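Long-range contacts in adhesin (PDB 6VT2), which probably anchors streptococci to host surfaces by binding sialylated glycans through two tandem Siglec-like modules of a serine-rich repeat adhesin: residues 298-303 against 313-318; 205-210 against 224-229; 211-216 against 317-322. All coordinates share one frame; numbering follows the deposited sequence.

Contact 1 (298-303 against 313-318); sequences TFKVRA and AKIFRI. With SIA (N-acetyl-alpha-neuraminic acid), chain C.
F299 and F316 face each other across antiparallel strands, their backbones exchanging two hydrogen bonds. F299 N gives a bond of 2.8 Å to F316 O; the return bond, from F316 N to F299 O, is longer, its donor standing above the carbonyl plane. V301 and K314 form the next hydrogen-bonded pair, while T298 with R317 and K300 with I315 are non-hydrogen-bonded.

The buried face carries the aromatic packing. F316 CG sits between its backbone N and carbonyl carbon (chi1 70°), bringing the ring across to the neighbouring strand: F299 CB lies over one face, offset toward the rim, 3.6 Å from the centroid of the F316 ring, a CH-pi contact. The two rings are near parallel (8°) but slid apart. V301 CB meets the edge of the F316 ring, and F299 CE1 reaches I318 CD1 at 3.8 Å.

On the glycan side, I315 CD1 presses tightly on K300 CG, 3.5 Å away, and I315 CG2 touches T298 CG2. K300 runs on to a salt bridge with D243 and touches the galactose.

T298 carries the polar chemistry: T298 N donates to sialic acid O1A at 2.8 Å and T298 OG1 to O1B at 2.7 Å, the two carboxylate oxygens. A water donates to T298 OG1 and accepts from R317 NH1, whose guanidinium also forms a salt bridge with D213. S248, T249 and the backbone oxygens of K296 and G294 also bond the sugar. T298 being in a non-hydrogen-bonded pair, its N is not used by strand 314-321 and can serve the carboxylate.

Contact 2 (205-210 against 224-229); sequences PVFVDE and AELHFY
An edge of the second Siglec-like module's β-sandwich is made here, where the short outermost strand 206-207 lies antiparallel on strand 222-229 and then turns away. V206 and Y229 are the hydrogen-bonded pair: V206 N donates to Y229 O at 2.8 Å, nearly straight, and Y229 N returns a bond to V206 O. Beyond the strand, V208 N still reaches H227 O.

On the outer face, V206 stands beside the Y229 ring with CB over one face, 3.9 Å from the centroid, a CH-pi contact. With chi1 at 69° the Y229 ring swings over toward V206. V208 CG2 comes in at the edge of the same ring, 3.6 Å from Y229 CD2.

F207 and F228 form the non-hydrogen-bonded pair and point inward, into the core between the two sheets of the V-set immunoglobulin-like fold, where both also touch V301 of the facing sheet. F207 CD1 lies over one face of the F228 ring, 3.4 Å from F228 CE2; the rings are tilted by 24° and slid apart. At its far edge the F207 ring meets L226 CG.

A type I turn from F207 to E210 brings D209 back over strand 222-229. D209 OD2 takes two bonds from H227: one from ND1 at 2.9 Å, in the imidazole plane and on the syn lone pair, and a weak one from the backbone N at 2.7 Å. The ND1 bond helps hold the rotation of the H227 ring, while D209 OD1 forms a salt bridge with R212.

Contact 3 (211-216 against 317-322); sequences GRDYIF and RIVFAN
Strands 213-216 and 317-321 run parallel, their N-to-C directions 34° apart, and are joined by five backbone hydrogen bonds, from R317 N to R212 O at one end to A321 N to F216 O at the other. Between these, Y214 N bonds R317 O, V319 N bonds Y214 O and F216 N bonds V319 O.

On one face D213 and R317 lie side by side in a two-pronged salt bridge: R317 NE meets D213 OD1 and R317 NH2 meets D213 OD2, each at 2.7 Å. The oxygens lie near the guanidinium plane, but the carboxylate, turned about 25° against it, is met on its syn sides from out of its own plane; a bend at R317 chi3 (-61°) presents the guanidinium edge. V319 CG2 packs on D213 CG, and I215 CG2 touches A321 CB.

On the buried face, F216 CD1 rests on I318 CG2 at 3.6 Å. The Y214 ring receives R317 O at its edge, while its hydroxyl bonds E225 O in the facing sheet. F320, two residues beyond I318 on the same face, touches the sialic acid. A first strand that switches sheets to pair in parallel with the last is typical of V-set immunoglobulin-like domains.

In the fold
All three contacts belong to the second Siglec-like module. Contacts 1 and 3 share strand 314-321, with R317 and I318 in both, between antiparallel strand 296-305 and parallel strand 213-217 of one mixed sheet; their centres are about 12 Å apart. Contact 2 lies in the opposing antiparallel sheet, its centre about 9 Å from that of contact 1 and 15 Å from that of contact 3. Along the chain, contact 2 closes before contact 1 opens, contacts 1 and 3 end on the same strand, and the segments of contacts 2 and 3 alternate. F316 against L226 joins the sheets. The glycan-touching T298, K300 and F320 all lie on the sheet of contacts 1 and 3, making it part of the binding site.

Contact 1 (298-303 against 313-318)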
loop_
_atom_site.group_PDB
_atom_site.type_symbol
_atom_site.label_atom_id
_atom_site.label_comp_id
_atom_site.label_asym_id
_atom_site.label_seq_id
_atom_site.Cartn_x
_atom_site.Cartn_y
_atom_site.Cartn_z
ATOM N N THR A 298 10.481 29.433 15.909
ATOM C CA THR A 298 9.683 29.475 14.682
ATOM C C THR A 298 10.529 28.963 13.538
ATOM O O THR A 298 11.555 29.564 13.203
ATOM C CB THR A 298 9.216 30.891 14.412
ATOM O OG1 THR A 298 8.533 31.391 15.589
ATOM C CG2 THR A 298 8.216 30.872 13.196
ATOM N N PHE A 299 10.183 27.785 13.058
ATOM C CA PHE A 299 10.915 27.080 12.032
ATOM C C PHE A 299 10.291 27.340 10.678
ATOM O O PHE A 299 9.102 27.637 10.567
ATOM C CB PHE A 299 10.892 25.568 12.291
ATOM C CG PHE A 299 11.522 25.167 13.574
ATOM C CD1 PHE A 299 10.772 25.114 14.737
ATOM C CD2 PHE A 299 12.839 24.831 13.637
ATOM C CE1 PHE A 299 11.331 24.781 15.925
ATOM C CE2 PHE A 299 13.397 24.419 14.827
ATOM C CZ PHE A 299 12.644 24.418 15.984
ATOM N N LYS A 300 11.093 27.104 9.650
ATOM C CA LYS A 300 10.624 27.125 8.278
ATOM C C LYS A 300 11.104 25.826 7.663
ATOM O O LYS A 300 12.296 25.490 7.728
ATOM C CB LYS A 300 11.188 28.359 7.539
ATOM C CG LYS A 300 10.688 29.691 8.152
ATOM C CD LYS A 300 10.727 30.834 7.168
ATOM C CE LYS A 300 12.152 31.240 6.791
ATOM N NZ LYS A 300 12.187 32.051 5.526
ATOM N N VAL A 301 10.201 25.122 7.027
ATOM C CA VAL A 301 10.507 23.842 6.411
ATOM C C VAL A 301 10.048 23.895 4.959
ATOM O O VAL A 301 9.015 24.484 4.636
ATOM C CB VAL A 301 9.875 22.672 7.196
ATOM C CG1 VAL A 301 8.363 22.734 7.174
ATOM C CG2 VAL A 301 10.424 21.411 6.687
ATOM N N ARG A 302 10.811 23.275 4.111
ATOM C CA ARG A 302 10.477 23.050 2.713
ATOM C C ARG A 302 10.623 21.561 2.388
ATOM O O ARG A 302 11.383 20.832 3.038
ATOM C CB ARG A 302 11.427 23.800 1.801
ATOM C CG ARG A 302 11.439 25.269 1.938
ATOM C CD ARG A 302 12.578 25.882 1.093
ATOM N NE ARG A 302 12.613 27.338 1.227
ATOM C CZ ARG A 302 11.966 28.166 0.403
ATOM N NH1 ARG A 302 11.249 27.673 -0.618
ATOM N NH2 ARG A 302 12.051 29.449 0.582
ATOM N N ALA A 303 9.896 21.080 1.398
ATOM C CA ALA A 303 10.007 19.689 0.973
ATOM C C ALA A 303 10.055 19.706 -0.551
ATOM O O ALA A 303 9.438 20.553 -1.193
ATOM C CB ALA A 303 8.880 18.813 1.487
ATOM N N ALA A 313 8.628 27.930 1.871
ATOM C CA ALA A 313 8.969 27.774 3.275
ATOM C C ALA A 313 7.707 27.862 4.092
ATOM O O ALA A 313 6.957 28.817 3.961
ATOM C CB ALA A 313 9.944 28.858 3.704
ATOM N N LYS A 314 7.450 26.835 4.900
ATOM C CA LYS A 314 6.229 26.706 5.676
ATOM C C LYS A 314 6.620 26.720 7.150
ATOM O O LYS A 314 7.578 26.130 7.485
ATOM C CB LYS A 314 5.559 25.381 5.340
ATOM C CG LYS A 314 5.342 25.204 3.853
ATOM C CD LYS A 314 4.200 26.008 3.398
ATOM C CE LYS A 314 3.978 25.971 1.897
ATOM N NZ LYS A 314 3.068 27.067 1.509
ATOM N N ILE A 315 5.820 27.391 7.951
ATOM C CA ILE A 315 6.125 27.652 9.371
ATOM C C ILE A 315 5.547 26.556 10.246
ATOM O O ILE A 315 4.551 26.098 9.953
ATOM C CB ILE A 315 5.449 28.955 9.823
ATOM C CG1 ILE A 315 6.080 30.099 9.050
ATOM C CG2 ILE A 315 5.510 29.206 11.323
ATOM C CD1 ILE A 315 7.491 30.269 9.341
ATOM N N PHE A 316 6.286 26.172 11.255
ATOM C CA PHE A 316 5.766 25.472 12.428
ATOM C C PHE A 316 6.585 25.985 13.600
ATOM O O PHE A 316 7.615 26.640 13.414
ATOM C CB PHE A 316 5.807 23.962 12.314
ATOM C CG PHE A 316 7.141 23.402 12.359
ATOM C CD1 PHE A 316 7.913 23.362 11.258
ATOM C CD2 PHE A 316 7.664 22.894 13.516
ATOM C CE1 PHE A 316 9.200 22.869 11.280
ATOM C CE2 PHE A 316 8.946 22.392 13.548
ATOM C CZ PHE A 316 9.711 22.337 12.430
ATOM N N ARG A 317 6.052 25.802 14.811
ATOM C CA ARG A 317 6.756 26.277 15.977
ATOM C C ARG A 317 6.846 25.212 17.040
ATOM O O ARG A 317 6.015 24.333 17.136
ATOM C CB ARG A 317 6.060 27.501 16.626
ATOM C CG ARG A 317 5.720 28.599 15.589
ATOM C CD ARG A 317 5.349 29.907 16.228
ATOM N NE ARG A 317 4.182 29.770 17.055
ATOM C CZ ARG A 317 3.680 30.790 17.753
ATOM N NH1 ARG A 317 4.252 31.987 17.691
ATOM N NH2 ARG A 317 2.630 30.597 18.504
ATOM N N ILE A 318 7.889 25.320 17.809
ATOM C CA ILE A 318 7.962 24.709 19.125
ATOM C C ILE A 318 7.690 25.815 20.110
ATOM O O ILE A 318 8.371 26.831 20.081
ATOM C CB ILE A 318 9.318 24.028 19.357
ATOM C CG1 ILE A 318 9.303 22.744 18.572
ATOM C CG2 ILE A 318 9.553 23.771 20.875
ATOM C CD1 ILE A 318 10.667 22.067 18.519
HETATM C C1 SIA C . 11.473 32.772 16.758
HETATM C C2 SIA C . 12.442 33.973 17.148
HETATM C C3 SIA C . 12.057 34.700 18.445
HETATM C C4 SIA C . 12.154 33.788 19.667
HETATM C C5 SIA C . 13.555 33.173 19.778
HETATM C C6 SIA C . 13.983 32.545 18.428
HETATM C C7 SIA C . 15.474 32.157 18.370
HETATM C C8 SIA C . 15.866 31.840 16.907
HETATM C C9 SIA C . 17.247 31.202 16.818
HETATM C C10 SIA C . 14.319 32.202 21.932
HETATM C C11 SIA C . 14.179 31.040 22.922
HETATM N N5 SIA C . 13.551 32.142 20.817
HETATM O O1A SIA C . 12.066 31.775 16.258
HETATM O O1B SIA C . 10.250 32.935 16.950
HETATM O O4 SIA C . 11.904 34.493 20.897
HETATM O O6 SIA C . 13.803 33.455 17.344
HETATM O O7 SIA C . 16.271 33.192 18.932
HETATM O O8 SIA C . 14.875 31.020 16.284
HETATM O O9 SIA C . 17.686 31.196 15.456
HETATM O O10 SIA C . 15.084 33.133 22.146
HETATM O O HOH W 1 6.482 33.093 15.893
#

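Contact 2 (205-210 against 224-229)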
loop_
_atom_site.group_PDB
_atom_site.type_symbol
_atom_site.label_atom_id
_atom_site.label_comp_id
_atom_site.label_asym_id
_atom_site.label_seq_id
_atom_site.Cartn_x
_atom_site.Cartn_y
_atom_site.Cartn_z
ATOM N N PRO A 205 5.334 19.579 -2.849
ATOM C CA PRO A 205 4.866 18.864 -1.658
ATOM C C PRO A 205 4.149 19.789 -0.685
ATOM O O PRO A 205 4.369 21.001 -0.665
ATOM C CB PRO A 205 6.155 18.344 -1.033
ATOM C CG PRO A 205 7.147 18.225 -2.175
ATOM C CD PRO A 205 6.767 19.358 -3.086
ATOM N N VAL A 206 3.334 19.159 0.151
ATOM C CA VAL A 206 2.492 19.816 1.120
ATOM C C VAL A 206 2.989 19.430 2.511
ATOM O O VAL A 206 3.194 18.238 2.801
ATOM C CB VAL A 206 1.024 19.414 0.967
ATOM C CG1 VAL A 206 0.209 20.006 2.117
ATOM C CG2 VAL A 206 0.493 19.857 -0.355
ATOM N N PHE A 207 3.122 20.442 3.378
ATOM C CA PHE A 207 3.444 20.277 4.807
ATOM C C PHE A 207 2.121 20.282 5.539
ATOM O O PHE A 207 1.474 21.333 5.692
ATOM C CB PHE A 207 4.397 21.365 5.282
ATOM C CG PHE A 207 4.662 21.343 6.766
ATOM C CD1 PHE A 207 4.787 20.162 7.448
ATOM C CD2 PHE A 207 4.801 22.529 7.445
ATOM C CE1 PHE A 207 5.053 20.162 8.786
ATOM C CE2 PHE A 207 5.032 22.530 8.829
ATOM C CZ PHE A 207 5.167 21.361 9.471
ATOM N N VAL A 208 1.701 19.100 5.970
ATOM C CA VAL A 208 0.394 18.971 6.598
ATOM C C VAL A 208 0.276 19.807 7.875
ATOM O O VAL A 208 -0.798 20.320 8.207
ATOM C CB VAL A 208 0.145 17.485 6.880
ATOM C CG1 VAL A 208 -1.148 17.324 7.636
ATOM C CG2 VAL A 208 0.151 16.683 5.631
ATOM N N ASP A 209 1.357 19.939 8.632
ATOM C CA ASP A 209 1.317 20.593 9.930
ATOM C C ASP A 209 1.697 22.072 9.865
ATOM O O ASP A 209 2.094 22.664 10.871
ATOM C CB ASP A 209 2.206 19.775 10.874
ATOM C CG ASP A 209 1.672 18.378 11.081
ATOM O OD1 ASP A 209 0.557 18.250 11.643
ATOM O OD2 ASP A 209 2.290 17.391 10.607
ATOM N N GLU A 210 1.569 22.694 8.692
ATOM C CA GLU A 210 1.848 24.106 8.575
ATOM C C GLU A 210 1.065 24.877 9.605
ATOM O O GLU A 210 -0.137 24.658 9.754
ATOM C CB GLU A 210 1.482 24.574 7.165
ATOM C CG GLU A 210 1.753 26.022 7.002
ATOM C CD GLU A 210 1.375 26.563 5.604
ATOM O OE1 GLU A 210 0.874 25.775 4.762
ATOM O OE2 GLU A 210 1.625 27.745 5.396
ATOM N N ALA A 224 7.828 15.901 18.366
ATOM C CA ALA A 224 6.929 16.536 17.399
ATOM C C ALA A 224 6.927 15.626 16.175
ATOM O O ALA A 224 7.990 15.319 15.665
ATOM C CB ALA A 224 7.379 17.952 17.045
ATOM N N GLU A 225 5.758 15.276 15.648
ATOM C CA GLU A 225 5.687 14.504 14.397
ATOM C C GLU A 225 5.168 15.465 13.336
ATOM O O GLU A 225 4.141 16.017 13.534
ATOM C CB GLU A 225 4.760 13.312 14.478
ATOM C CG GLU A 225 5.358 12.235 15.335
ATOM C CD GLU A 225 4.510 11.004 15.343
ATOM O OE1 GLU A 225 5.056 9.911 15.329
ATOM O OE2 GLU A 225 3.312 11.164 15.353
ATOM N N LEU A 226 5.889 15.595 12.248
ATOM C CA LEU A 226 5.557 16.532 11.177
ATOM C C LEU A 226 5.200 15.677 9.966
ATOM O O LEU A 226 5.929 14.789 9.706
ATOM C CB LEU A 226 6.769 17.379 10.853
ATOM C CG LEU A 226 6.936 18.594 11.736
ATOM C CD1 LEU A 226 7.255 18.177 13.159
ATOM C CD2 LEU A 226 8.028 19.462 11.184
ATOM N N HIS A 227 4.189 16.088 9.209
ATOM C CA HIS A 227 3.793 15.087 8.138
ATOM C C HIS A 227 3.816 15.869 6.820
ATOM O O HIS A 227 3.435 16.981 6.823
ATOM C CB HIS A 227 2.389 14.545 8.441
ATOM C CG HIS A 227 2.220 13.839 9.745
ATOM N ND1 HIS A 227 2.223 14.478 10.936
ATOM C CD2 HIS A 227 1.971 12.579 10.056
ATOM C CE1 HIS A 227 2.030 13.638 11.908
ATOM N NE2 HIS A 227 1.886 12.470 11.392
ATOM N N PHE A 228 4.238 15.219 5.754
ATOM C CA PHE A 228 4.361 15.788 4.414
ATOM C C PHE A 228 3.780 14.805 3.415
ATOM O O PHE A 228 3.890 13.602 3.595
ATOM C CB PHE A 228 5.793 16.036 4.048
ATOM C CG PHE A 228 6.570 16.872 5.044
ATOM C CD1 PHE A 228 7.143 16.301 6.159
ATOM C CD2 PHE A 228 6.740 18.220 4.836
ATOM C CE1 PHE A 228 7.899 17.066 7.049
ATOM C CE2 PHE A 228 7.423 18.977 5.736
ATOM C CZ PHE A 228 8.001 18.434 6.833
ATOM N N TYR A 229 3.204 15.312 2.329
ATOM C CA TYR A 229 2.847 14.433 1.228
ATOM C C TYR A 229 3.036 15.186 -0.073
ATOM O O TYR A 229 3.269 16.385 -0.113
ATOM C CB TYR A 229 1.415 13.928 1.339
ATOM C CG TYR A 229 0.360 14.951 1.123
ATOM C CD1 TYR A 229 -0.144 15.186 -0.145
ATOM C CD2 TYR A 229 -0.181 15.660 2.199
ATOM C CE1 TYR A 229 -1.166 16.101 -0.315
ATOM C CE2 TYR A 229 -1.175 16.570 2.026
ATOM C CZ TYR A 229 -1.662 16.791 0.776
ATOM O OH TYR A 229 -2.648 17.742 0.629
#

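Contact 3 (211-216 against 317-322)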
loop_
_atom_site.group_PDB
_atom_site.type_symbol
_atom_site.label_atom_id
_atom_site.label_comp_id
_atom_site.label_asym_id
_atom_site.label_seq_id
_atom_site.Cartn_x
_atom_site.Cartn_y
_atom_site.Cartn_z
ATOM N N GLY A 211 1.767 25.749 10.333
ATOM C CA GLY A 211 1.154 26.591 11.346
ATOM C C GLY A 211 1.014 25.954 12.705
ATOM O O GLY A 211 0.505 26.601 13.622
ATOM N N ARG A 212 1.373 24.684 12.849
ATOM C CA ARG A 212 1.156 23.993 14.092
ATOM C C ARG A 212 2.161 24.439 15.148
ATOM O O ARG A 212 3.355 24.588 14.888
ATOM C CB ARG A 212 1.304 22.489 13.879
ATOM C CG ARG A 212 1.035 21.643 15.080
ATOM C CD ARG A 212 0.659 20.253 14.626
ATOM N NE ARG A 212 0.507 19.375 15.762
ATOM C CZ ARG A 212 0.505 18.067 15.694
ATOM N NH1 ARG A 212 0.615 17.482 14.506
ATOM N NH2 ARG A 212 0.395 17.352 16.799
ATOM N N ASP A 213 1.678 24.534 16.376
ATOM C CA ASP A 213 2.520 24.794 17.520
ATOM C C ASP A 213 2.655 23.494 18.283
ATOM O O ASP A 213 1.664 22.928 18.743
ATOM C CB ASP A 213 1.901 25.847 18.425
ATOM C CG ASP A 213 2.104 27.236 17.916
ATOM O OD1 ASP A 213 2.829 27.414 16.906
ATOM O OD2 ASP A 213 1.528 28.151 18.527
ATOM N N TYR A 214 3.860 23.006 18.388
ATOM C CA TYR A 214 4.150 21.822 19.179
ATOM C C TYR A 214 4.634 22.223 20.540
ATOM O O TYR A 214 5.603 22.971 20.649
ATOM C CB TYR A 214 5.184 20.979 18.456
ATOM C CG TYR A 214 4.759 20.418 17.147
ATOM C CD1 TYR A 214 4.206 19.160 17.051
ATOM C CD2 TYR A 214 5.010 21.127 15.970
ATOM C CE1 TYR A 214 3.911 18.641 15.785
ATOM C CE2 TYR A 214 4.687 20.591 14.725
ATOM C CZ TYR A 214 4.106 19.385 14.667
ATOM O OH TYR A 214 3.802 18.831 13.446
ATOM N N ILE A 215 3.928 21.772 21.561
ATOM C CA ILE A 215 4.226 22.199 22.904
ATOM C C ILE A 215 5.285 21.283 23.454
ATOM O O ILE A 215 5.123 20.061 23.408
ATOM C CB ILE A 215 2.995 22.133 23.783
ATOM C CG1 ILE A 215 1.990 23.147 23.344
ATOM C CG2 ILE A 215 3.399 22.475 25.210
ATOM C CD1 ILE A 215 0.589 22.886 24.000
ATOM N N PHE A 216 6.339 21.878 24.014
ATOM C CA PHE A 216 7.376 21.141 24.704
ATOM C C PHE A 216 7.406 21.676 26.111
ATOM O O PHE A 216 7.601 22.865 26.323
ATOM C CB PHE A 216 8.740 21.296 24.029
ATOM C CG PHE A 216 8.915 20.400 22.866
ATOM C CD1 PHE A 216 8.175 20.517 21.692
ATOM C CD2 PHE A 216 9.884 19.416 22.929
ATOM C CE1 PHE A 216 8.404 19.628 20.636
ATOM C CE2 PHE A 216 10.029 18.512 21.911
ATOM C CZ PHE A 216 9.327 18.658 20.771
ATOM N N ARG A 317 6.052 25.802 14.811
ATOM C CA ARG A 317 6.756 26.277 15.977
ATOM C C ARG A 317 6.846 25.212 17.040
ATOM O O ARG A 317 6.015 24.333 17.136
ATOM C CB ARG A 317 6.060 27.501 16.626
ATOM C CG ARG A 317 5.720 28.599 15.589
ATOM C CD ARG A 317 5.349 29.907 16.228
ATOM N NE ARG A 317 4.182 29.770 17.055
ATOM C CZ ARG A 317 3.680 30.790 17.753
ATOM N NH1 ARG A 317 4.252 31.987 17.691
ATOM N NH2 ARG A 317 2.630 30.597 18.504
ATOM N N ILE A 318 7.889 25.320 17.809
ATOM C CA ILE A 318 7.962 24.709 19.125
ATOM C C ILE A 318 7.690 25.815 20.110
ATOM O O ILE A 318 8.371 26.831 20.081
ATOM C CB ILE A 318 9.318 24.028 19.357
ATOM C CG1 ILE A 318 9.303 22.744 18.572
ATOM C CG2 ILE A 318 9.553 23.771 20.875
ATOM C CD1 ILE A 318 10.667 22.067 18.519
ATOM N N VAL A 319 6.764 25.579 21.046
ATOM C CA VAL A 319 6.395 26.543 22.072
ATOM C C VAL A 319 6.656 25.903 23.420
ATOM O O VAL A 319 6.234 24.779 23.670
ATOM C CB VAL A 319 4.943 27.016 21.938
ATOM C CG1 VAL A 319 4.597 27.940 23.072
ATOM C CG2 VAL A 319 4.819 27.722 20.564
ATOM N N PHE A 320 7.349 26.621 24.273
ATOM C CA PHE A 320 7.766 26.095 25.567
ATOM C C PHE A 320 6.628 26.256 26.558
ATOM O O PHE A 320 5.912 27.260 26.563
ATOM C CB PHE A 320 9.000 26.816 26.116
ATOM C CG PHE A 320 10.110 27.054 25.142
ATOM C CD1 PHE A 320 10.293 26.294 23.988
ATOM C CD2 PHE A 320 11.009 28.027 25.414
ATOM C CE1 PHE A 320 11.329 26.593 23.099
ATOM C CE2 PHE A 320 12.044 28.312 24.555
ATOM C CZ PHE A 320 12.182 27.596 23.392
ATOM N N ALA A 321 6.482 25.289 27.408
ATOM C CA ALA A 321 5.525 25.369 28.502
ATOM C C ALA A 321 6.174 24.978 29.809
ATOM O O ALA A 321 7.037 24.120 29.874
ATOM C CB ALA A 321 4.345 24.481 28.229
ATOM N N ASN A 322 5.680 25.581 30.871
ATOM C CA ASN A 322 6.111 25.193 32.195
ATOM C C ASN A 322 5.428 23.904 32.565
ATOM O O ASN A 322 4.264 23.680 32.215
ATOM C CB ASN A 322 5.734 26.250 33.212
ATOM C CG ASN A 322 6.436 27.527 33.007
ATOM O OD1 ASN A 322 7.655 27.575 32.843
ATOM N ND2 ASN A 322 5.693 28.592 32.997
#